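Local coordinates for N-formylglutamate amidohydrolase (Ralstonia eutropha, PDB 2Q7S), which binds zinc and probably acts as a metal-dependent hydrolase of the N-formylglutamate amidohydrolase family, at residues S30-T35 against F77-I82; G53-V58 against L171-N176; A191-G196 against I249-P254. All coordinates share one frame; numbering follows the deposited sequence.

Contact 1: S30-T35 against F77-I82; sequences SPHSGT and FPRVYI. With ZN (zinc ion), chain C.
R79 N donates a hydrogen bond of 3.0 Å to a water that G34 O (2.7 Å) and H32 O also grip, so this water bridges the two loops. A second water does the same further along: it accepts from G34 N and lies 2.6 Å from F77 O, with P31 O as its third partner. Beside the waters the backbones meet directly, G34 CA standing 3.3 Å from F77 O in a CA-H...O contact.

The R79 guanidinium stacks over one face of the H32 ring, centres 3.7 Å apart and planes inclined by 28°. R79 reaches this place because CG sits between the backbone N and the carbonyl carbon (chi1 69°) and the chain bends at chi2 and chi3, folding the guanidinium back over the imidazole; R79 CB itself lies 3.3 Å from H32 CD2. P31 CG packs over the centre of the opposite ring face.

H32 ND1 binds the zinc at 2.1 Å, while H32 NE2 is hydrogen-bonded to D83, whose carboxylate also forms a salt bridge with R79 NE. R79 NH1 bonds to G53 O. The imidazole is thus fixed by metal, stack and carboxylate together, and D83 would probably strengthen its electron donation to the zinc.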
loop_
_atom_site.group_PDB
_atom_site.type_symbol
_atom_site.label_atom_id
_atom_site.label_comp_id
_atom_site.label_asym_id
_atom_site.label_seq_id
_atom_site.Cartn_x
_atom_site.Cartn_y
_atom_site.Cartn_z
ATOM N N SER A 30 4.540 2.321 0.782
ATOM C CA SER A 30 4.421 0.862 0.684
ATOM C C SER A 30 4.030 0.407 2.123
ATOM O O SER A 30 4.901 0.065 2.973
ATOM C CB SER A 30 5.737 0.248 0.179
ATOM O OG SER A 30 5.782 -1.177 0.134
ATOM N N PRO A 31 2.718 0.322 2.389
ATOM C CA PRO A 31 2.258 -0.050 3.755
ATOM C C PRO A 31 2.357 -1.540 4.126
ATOM O O PRO A 31 2.210 -1.897 5.286
ATOM C CB PRO A 31 0.788 0.378 3.749
ATOM C CG PRO A 31 0.397 0.297 2.318
ATOM C CD PRO A 31 1.592 0.634 1.486
ATOM N N HIS A 32 2.513 -2.393 3.123
ATOM C CA HIS A 32 2.353 -3.808 3.261
ATOM C C HIS A 32 3.580 -4.646 3.086
ATOM O O HIS A 32 3.478 -5.852 3.164
ATOM C CB HIS A 32 1.278 -4.234 2.294
ATOM C CG HIS A 32 -0.066 -3.734 2.678
ATOM N ND1 HIS A 32 -1.126 -3.713 1.813
ATOM C CD2 HIS A 32 -0.521 -3.225 3.851
ATOM C CE1 HIS A 32 -2.186 -3.221 2.433
ATOM N NE2 HIS A 32 -1.850 -2.928 3.676
ATOM N N SER A 33 4.731 -3.991 2.865
ATOM C CA SER A 33 5.971 -4.656 2.552
ATOM C C SER A 33 6.812 -5.054 3.766
ATOM O O SER A 33 7.874 -5.654 3.594
ATOM C CB SER A 33 6.818 -3.840 1.570
ATOM O OG SER A 33 7.027 -2.495 1.982
ATOM N N GLY A 34 6.336 -4.748 4.966
ATOM C CA GLY A 34 7.070 -5.075 6.161
ATOM C C GLY A 34 7.140 -6.551 6.463
ATOM O O GLY A 34 6.127 -7.243 6.397
ATOM N N THR A 35 8.344 -7.021 6.816
ATOM C CA THR A 35 8.616 -8.442 7.083
ATOM C C THR A 35 9.256 -8.699 8.464
ATOM O O THR A 35 9.672 -9.821 8.753
ATOM C CB THR A 35 9.590 -9.001 6.071
ATOM O OG1 THR A 35 10.785 -8.226 6.142
ATOM C CG2 THR A 35 9.006 -8.964 4.638
ATOM N N PHE A 77 7.012 -3.284 9.914
ATOM C CA PHE A 77 6.164 -4.247 10.592
ATOM C C PHE A 77 5.231 -4.888 9.584
ATOM O O PHE A 77 4.929 -4.270 8.553
ATOM C CB PHE A 77 5.357 -3.597 11.696
ATOM C CG PHE A 77 4.577 -2.417 11.260
ATOM C CD1 PHE A 77 5.185 -1.144 11.247
ATOM C CD2 PHE A 77 3.250 -2.541 10.851
ATOM C CE1 PHE A 77 4.548 -0.070 10.801
ATOM C CE2 PHE A 77 2.582 -1.411 10.429
ATOM C CZ PHE A 77 3.207 -0.185 10.422
ATOM N N PRO A 78 4.707 -6.084 9.908
ATOM C CA PRO A 78 3.847 -6.750 8.955
ATOM C C PRO A 78 2.421 -6.227 9.006
ATOM O O PRO A 78 1.881 -5.931 10.092
ATOM C CB PRO A 78 3.936 -8.232 9.358
ATOM C CG PRO A 78 4.817 -8.275 10.626
ATOM C CD PRO A 78 4.853 -6.885 11.143
ATOM N N ARG A 79 1.800 -6.123 7.833
ATOM C CA ARG A 79 0.425 -5.669 7.754
ATOM C C ARG A 79 -0.570 -6.593 8.444
ATOM O O ARG A 79 -1.658 -6.120 8.802
ATOM C CB ARG A 79 0.003 -5.414 6.304
ATOM C CG ARG A 79 -0.129 -6.607 5.454
ATOM C CD ARG A 79 -1.521 -7.167 5.452
ATOM N NE ARG A 79 -2.524 -6.397 4.735
ATOM C CZ ARG A 79 -2.912 -6.571 3.473
ATOM N NH1 ARG A 79 -2.343 -7.468 2.689
ATOM N NH2 ARG A 79 -3.886 -5.822 2.986
ATOM N N VAL A 80 -0.217 -7.897 8.557
ATOM C CA VAL A 80 -1.014 -8.881 9.288
ATOM C C VAL A 80 -0.942 -8.673 10.806
ATOM O O VAL A 80 -1.732 -9.258 11.555
ATOM C CB VAL A 80 -0.587 -10.330 8.957
ATOM C CG1 VAL A 80 -1.369 -11.314 9.805
ATOM C CG2 VAL A 80 -0.787 -10.614 7.462
ATOM N N TYR A 81 0.010 -7.857 11.252
ATOM C CA TYR A 81 0.120 -7.432 12.655
ATOM C C TYR A 81 -0.717 -6.191 12.921
ATOM O O TYR A 81 -1.565 -6.155 13.837
ATOM C CB TYR A 81 1.569 -7.178 12.989
ATOM C CG TYR A 81 1.870 -6.791 14.418
ATOM C CD1 TYR A 81 1.826 -7.739 15.449
ATOM C CD2 TYR A 81 2.251 -5.492 14.739
ATOM C CE1 TYR A 81 2.160 -7.400 16.753
ATOM C CE2 TYR A 81 2.541 -5.138 16.058
ATOM C CZ TYR A 81 2.527 -6.094 17.049
ATOM O OH TYR A 81 2.851 -5.755 18.346
ATOM N N ILE A 82 -0.474 -5.153 12.129
ATOM C CA ILE A 82 -1.408 -4.069 12.006
ATOM C C ILE A 82 -1.269 -3.477 10.630
ATOM O O ILE A 82 -0.169 -3.381 10.099
ATOM C CB ILE A 82 -1.247 -3.040 13.133
ATOM C CG1 ILE A 82 -2.365 -1.994 13.060
ATOM C CG2 ILE A 82 0.169 -2.448 13.182
ATOM C CD1 ILE A 82 -2.446 -1.077 14.375
HETATM ZN ZN ZN C . -1.238 -4.258 -0.230
HETATM O O HOH W 1 3.777 -4.071 6.279
HETATM O O HOH W 2 3.544 -7.224 5.704
#

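Contact 2: G53-V58 against L171-N176; sequences GEDTHV and LHSMPN. With ZN (zinc ion), chain C.
The zinc site joins these two segments: D55 OD2 binds the metal at 2.1 Å and H172 ND1 at 2.0 Å, with H32 as the third protein ligand. The two ligand atoms come close to each other because they share the ion. D55 OD2 takes a second partner from the strand, S173 N, at 3.2 Å and 155°; this N-H arrives from above the carboxylate, 67° out of its plane. The other oxygen, D55 OD1, forms a salt bridge with R253, so metal, strand backbone and arginine together restrain the carboxylate.

D55 is the centre of an inverse gamma turn and also begins a type II beta turn that ends at V58, at the start of helix 58-61. V58 then leans back onto the strand with both branches: with CG1 anti to the backbone N (chi1 162°), CG1 rests 3.8 Å from L171 CB and CG2 3.7 Å from S173 CB. S173 OG, hydrogen-bonded to Y256, lies close to D55 CB.

H172 NE2 is hydrogen-bonded to N170 on its own strand. With H32 just after strand 26-30, H172 near the end of the adjacent parallel strand 166-174 and D55 from a loop, the His-Asp-His centre is consistent with the zinc exopeptidase clan.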
loop_
_atom_site.group_PDB
_atom_site.type_symbol
_atom_site.label_atom_id
_atom_site.label_comp_id
_atom_site.label_asym_id
_atom_site.label_seq_id
_atom_site.Cartn_x
_atom_site.Cartn_y
_atom_site.Cartn_z
ATOM N N GLY A 53 -0.135 -12.558 3.434
ATOM C CA GLY A 53 -0.614 -11.153 3.290
ATOM C C GLY A 53 0.426 -10.049 3.112
ATOM O O GLY A 53 0.083 -8.847 3.093
ATOM N N GLU A 54 1.705 -10.428 3.019
ATOM C CA GLU A 54 2.750 -9.490 2.738
ATOM C C GLU A 54 2.747 -9.106 1.263
ATOM O O GLU A 54 2.733 -9.962 0.390
ATOM C CB GLU A 54 4.132 -10.096 2.960
ATOM C CG GLU A 54 4.501 -10.521 4.290
ATOM C CD GLU A 54 5.892 -11.128 4.304
ATOM O OE1 GLU A 54 6.548 -11.225 3.237
ATOM O OE2 GLU A 54 6.319 -11.496 5.399
ATOM N N ASP A 55 2.789 -7.823 1.010
ATOM C CA ASP A 55 3.190 -7.307 -0.289
ATOM C C ASP A 55 4.739 -7.210 -0.379
ATOM O O ASP A 55 5.299 -6.112 -0.490
ATOM C CB ASP A 55 2.628 -5.924 -0.515
ATOM C CG ASP A 55 1.154 -5.888 -0.473
ATOM O OD1 ASP A 55 0.508 -6.878 -0.011
ATOM O OD2 ASP A 55 0.679 -4.798 -0.824
ATOM N N THR A 56 5.370 -8.378 -0.365
ATOM C CA THR A 56 6.837 -8.493 -0.225
ATOM C C THR A 56 7.582 -7.809 -1.383
ATOM O O THR A 56 7.149 -7.859 -2.561
ATOM C CB THR A 56 7.259 -9.991 -0.109
ATOM O OG1 THR A 56 6.250 -10.689 0.601
ATOM C CG2 THR A 56 8.614 -10.185 0.583
ATOM N N HIS A 57 8.690 -7.154 -1.009
ATOM C CA HIS A 57 9.615 -6.453 -1.915
ATOM C C HIS A 57 9.062 -5.219 -2.644
ATOM O O HIS A 57 9.766 -4.657 -3.450
ATOM C CB HIS A 57 10.149 -7.397 -2.985
ATOM C CG HIS A 57 10.656 -8.696 -2.469
ATOM N ND1 HIS A 57 11.646 -8.777 -1.514
ATOM C CD2 HIS A 57 10.342 -9.970 -2.804
ATOM C CE1 HIS A 57 11.882 -10.053 -1.241
ATOM N NE2 HIS A 57 11.120 -10.796 -2.023
ATOM N N VAL A 58 7.810 -4.827 -2.383
ATOM C CA VAL A 58 7.170 -3.716 -3.139
ATOM C C VAL A 58 7.911 -2.424 -2.966
ATOM O O VAL A 58 8.068 -1.629 -3.896
ATOM C CB VAL A 58 5.664 -3.527 -2.754
ATOM C CG1 VAL A 58 5.168 -2.168 -3.180
ATOM C CG2 VAL A 58 4.873 -4.638 -3.432
ATOM N N LEU A 171 1.238 1.884 -2.765
ATOM C CA LEU A 171 1.869 0.867 -3.549
ATOM C C LEU A 171 1.630 -0.510 -2.968
ATOM O O LEU A 171 1.863 -0.714 -1.777
ATOM C CB LEU A 171 3.412 1.151 -3.602
ATOM C CG LEU A 171 3.821 2.537 -4.119
ATOM C CD1 LEU A 171 5.351 2.770 -4.035
ATOM C CD2 LEU A 171 3.324 2.777 -5.520
ATOM N N HIS A 172 1.248 -1.472 -3.828
ATOM C CA HIS A 172 0.873 -2.819 -3.402
ATOM C C HIS A 172 1.284 -3.867 -4.396
ATOM O O HIS A 172 1.693 -3.580 -5.524
ATOM C CB HIS A 172 -0.672 -2.924 -3.222
ATOM C CG HIS A 172 -1.183 -2.005 -2.199
ATOM N ND1 HIS A 172 -1.411 -2.399 -0.896
ATOM C CD2 HIS A 172 -1.399 -0.677 -2.247
ATOM C CE1 HIS A 172 -1.781 -1.344 -0.200
ATOM N NE2 HIS A 172 -1.780 -0.292 -0.993
ATOM N N SER A 173 1.216 -5.094 -3.928
ATOM C CA SER A 173 1.131 -6.256 -4.810
ATOM C C SER A 173 -0.020 -7.169 -4.383
ATOM O O SER A 173 -0.435 -7.196 -3.238
ATOM C CB SER A 173 2.460 -7.018 -4.812
ATOM O OG SER A 173 2.658 -7.667 -3.587
HETATM N N MSE A 174 -0.441 -8.004 -5.296
HETATM C CA MSE A 174 -1.595 -8.822 -5.092
HETATM C C MSE A 174 -1.329 -10.247 -5.604
HETATM O O MSE A 174 -0.551 -10.450 -6.575
HETATM C CB MSE A 174 -2.788 -8.166 -5.808
HETATM C CG MSE A 174 -2.504 -7.750 -7.208
HETATM SE SE MSE A 174 -4.066 -7.076 -8.163
HETATM C CE MSE A 174 -3.083 -7.156 -9.819
ATOM N N PRO A 175 -1.979 -11.243 -4.979
ATOM C CA PRO A 175 -1.855 -12.617 -5.423
ATOM C C PRO A 175 -2.623 -12.888 -6.695
ATOM O O PRO A 175 -3.533 -12.128 -7.076
ATOM C CB PRO A 175 -2.441 -13.409 -4.245
ATOM C CG PRO A 175 -3.406 -12.483 -3.656
ATOM C CD PRO A 175 -2.841 -11.124 -3.796
ATOM N N ASN A 176 -2.263 -13.974 -7.362
ATOM C CA ASN A 176 -2.851 -14.280 -8.628
ATOM C C ASN A 176 -4.344 -14.584 -8.483
ATOM O O ASN A 176 -5.157 -14.324 -9.372
ATOM C CB ASN A 176 -2.094 -15.446 -9.256
ATOM C CG ASN A 176 -1.743 -15.204 -10.707
ATOM O OD1 ASN A 176 -1.633 -14.067 -11.151
ATOM N ND2 ASN A 176 -1.575 -16.276 -11.455
HETATM ZN ZN ZN C . -1.238 -4.258 -0.230
#

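Contact 3: A191-G196 against I249-P254; sequences ADFVLG and IEIRRP
A191 approaches the second segment through its carbonyl, which lies near the plane of the R252 guanidinium, beside R252 CD; the oxygen is buried here and has no hydrogen-bonding partner in the model. D192 ties the same arginine at both backbone and side chain. Its carbonyl oxygen accepts from R252 N at 2.8 Å, an almost straight bond with an N-H...O angle of 175°. Its carboxylate forms a side-on salt bridge: D192 OD1 takes R252 NE at 2.8 Å and R252 NH2 at 2.9 Å, both nearly along its C-O axis. Carboxylate and guanidinium are close to coplanar, 27° apart, while R252 NH1 turns to N176.

F193 begins the antiparallel ladder as a non-hydrogen-bonded pair with I251. The two side chains lie side by side, F193 CE2 being 3.6 Å from I251 CG1, and I249 CG2 meets the ring at its edge, 3.8 Å from F193 CD2. V194 follows as a hydrogen-bonded pair with E250: V194 N reaches E250 O at 2.9 Å, and E250 N reaches V194 O at 2.7 Å. On the V194 side of the sheet the E250 chain bends at chi2 (-103°), leading its carboxylate away from V194 to bond with Q248 and touch H172. L195 returns to the face of F193, its CD2 3.8 Å from I249 CG1 in another non-hydrogen-bonded pair, and G196 continues the backbone pairing to Q248.

Helix 267-289 packs on F193 and I251 through L271 and L275, and helix 205-217 covers F193 and L195. M174 touches V194 and E250 from strand 166-174, which flanks strand 244-252, while strand 222-224 pairs with the far edge of strand 193-196.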
loop_
_atom_site.group_PDB
_atom_site.type_symbol
_atom_site.label_atom_id
_atom_site.label_comp_id
_atom_site.label_asym_id
_atom_site.label_seq_id
_atom_site.Cartn_x
_atom_site.Cartn_y
_atom_site.Cartn_z
ATOM N N ALA A 191 -5.477 -8.232 -13.984
ATOM C CA ALA A 191 -4.468 -7.514 -14.758
ATOM C C ALA A 191 -3.125 -7.613 -14.027
ATOM O O ALA A 191 -3.033 -8.026 -12.847
ATOM C CB ALA A 191 -4.880 -6.074 -14.968
ATOM N N ASP A 192 -2.075 -7.226 -14.737
ATOM C CA ASP A 192 -0.771 -7.192 -14.161
ATOM C C ASP A 192 -0.665 -6.027 -13.172
ATOM O O ASP A 192 0.031 -6.147 -12.169
ATOM C CB ASP A 192 0.290 -7.056 -15.250
ATOM C CG ASP A 192 0.371 -8.255 -16.144
ATOM O OD1 ASP A 192 0.182 -9.360 -15.642
ATOM O OD2 ASP A 192 0.672 -8.085 -17.335
ATOM N N PHE A 193 -1.304 -4.902 -13.512
ATOM C CA PHE A 193 -1.397 -3.678 -12.686
ATOM C C PHE A 193 -2.855 -3.346 -12.547
ATOM O O PHE A 193 -3.582 -3.367 -13.542
ATOM C CB PHE A 193 -0.733 -2.498 -13.363
ATOM C CG PHE A 193 0.756 -2.520 -13.266
ATOM C CD1 PHE A 193 1.504 -3.302 -14.116
ATOM C CD2 PHE A 193 1.409 -1.786 -12.277
ATOM C CE1 PHE A 193 2.890 -3.370 -13.991
ATOM C CE2 PHE A 193 2.823 -1.821 -12.186
ATOM C CZ PHE A 193 3.530 -2.607 -13.029
ATOM N N VAL A 194 -3.290 -3.062 -11.327
ATOM C CA VAL A 194 -4.596 -2.489 -11.054
ATOM C C VAL A 194 -4.370 -1.116 -10.439
ATOM O O VAL A 194 -3.546 -0.962 -9.507
ATOM C CB VAL A 194 -5.496 -3.387 -10.113
ATOM C CG1 VAL A 194 -6.873 -2.741 -9.851
ATOM C CG2 VAL A 194 -5.679 -4.784 -10.727
ATOM N N LEU A 195 -5.077 -0.138 -10.996
ATOM C CA LEU A 195 -4.995 1.271 -10.567
ATOM C C LEU A 195 -6.333 1.657 -9.930
ATOM O O LEU A 195 -7.343 1.622 -10.574
ATOM C CB LEU A 195 -4.729 2.159 -11.782
ATOM C CG LEU A 195 -3.491 1.820 -12.585
ATOM C CD1 LEU A 195 -3.349 2.769 -13.816
ATOM C CD2 LEU A 195 -2.239 1.839 -11.703
ATOM N N GLY A 196 -6.320 1.967 -8.638
ATOM C CA GLY A 196 -7.517 2.362 -7.917
ATOM C C GLY A 196 -7.489 3.848 -7.605
ATOM O O GLY A 196 -6.557 4.351 -6.991
ATOM N N ILE A 249 -1.781 1.678 -6.526
ATOM C CA ILE A 249 -1.242 0.821 -7.612
ATOM C C ILE A 249 -0.924 -0.582 -7.116
ATOM O O ILE A 249 -0.070 -0.759 -6.178
ATOM C CB ILE A 249 0.074 1.407 -8.236
ATOM C CG1 ILE A 249 -0.149 2.859 -8.710
ATOM C CG2 ILE A 249 0.562 0.491 -9.370
ATOM C CD1 ILE A 249 1.050 3.489 -9.469
ATOM N N GLU A 250 -1.529 -1.578 -7.777
ATOM C CA GLU A 250 -1.375 -2.989 -7.378
ATOM C C GLU A 250 -0.678 -3.808 -8.462
ATOM O O GLU A 250 -1.086 -3.770 -9.576
ATOM C CB GLU A 250 -2.754 -3.596 -7.114
ATOM C CG GLU A 250 -3.560 -2.918 -6.043
ATOM C CD GLU A 250 -3.579 -3.648 -4.743
ATOM O OE1 GLU A 250 -2.976 -4.739 -4.646
ATOM O OE2 GLU A 250 -4.181 -3.113 -3.795
ATOM N N ILE A 251 0.369 -4.546 -8.099
ATOM C CA ILE A 251 1.132 -5.364 -9.003
ATOM C C ILE A 251 0.863 -6.862 -8.761
ATOM O O ILE A 251 1.065 -7.388 -7.651
ATOM C CB ILE A 251 2.665 -5.073 -8.796
ATOM C CG1 ILE A 251 2.977 -3.600 -9.044
ATOM C CG2 ILE A 251 3.550 -5.929 -9.655
ATOM C CD1 ILE A 251 4.419 -3.275 -8.845
ATOM N N ARG A 252 0.481 -7.575 -9.815
ATOM C CA ARG A 252 0.327 -9.034 -9.758
ATOM C C ARG A 252 1.696 -9.673 -9.366
ATOM O O ARG A 252 2.685 -9.619 -10.077
ATOM C CB ARG A 252 -0.163 -9.558 -11.109
ATOM C CG ARG A 252 -0.802 -10.935 -11.134
ATOM C CD ARG A 252 -1.521 -11.171 -12.475
ATOM N NE ARG A 252 -0.631 -11.170 -13.643
ATOM C CZ ARG A 252 -0.048 -12.267 -14.130
ATOM N NH1 ARG A 252 -0.206 -13.438 -13.531
ATOM N NH2 ARG A 252 0.704 -12.196 -15.208
ATOM N N ARG A 253 1.705 -10.326 -8.225
ATOM C CA ARG A 253 2.901 -10.868 -7.584
ATOM C C ARG A 253 3.782 -11.786 -8.403
ATOM O O ARG A 253 5.009 -11.668 -8.286
ATOM C CB ARG A 253 2.502 -11.559 -6.257
ATOM C CG ARG A 253 2.315 -10.568 -5.128
ATOM C CD ARG A 253 1.630 -11.221 -3.924
ATOM N NE ARG A 253 1.198 -10.253 -2.927
ATOM C CZ ARG A 253 0.405 -10.593 -1.907
ATOM N NH1 ARG A 253 0.039 -11.844 -1.768
ATOM N NH2 ARG A 253 0.036 -9.702 -1.033
ATOM N N PRO A 254 3.191 -12.694 -9.239
ATOM C CA PRO A 254 3.993 -13.595 -10.079
ATOM C C PRO A 254 4.969 -12.874 -10.968
ATOM O O PRO A 254 6.007 -13.431 -11.308
ATOM C CB PRO A 254 2.952 -14.373 -10.905
ATOM C CG PRO A 254 1.782 -14.353 -10.147
ATOM C CD PRO A 254 1.765 -12.983 -9.418
#

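From the N terminus, the loop after strand 26-30 enters contact 1, which closes when the chain comes back after strand 71-75. Within that span 53-58 opens contact 2, closed only at 171-176 after the long helix 134-163; contacts 1 and 2 therefore cross. They touch through H32 O with D55 N and share the zinc. Contact 3 follows in series, closing a loop that holds helices 205-217 and 233-237. It joins contact 2 through the adjacent strands 166-174 and 244-252, where H172 N meets I249 O, so the metal loops are anchored on the central sheet.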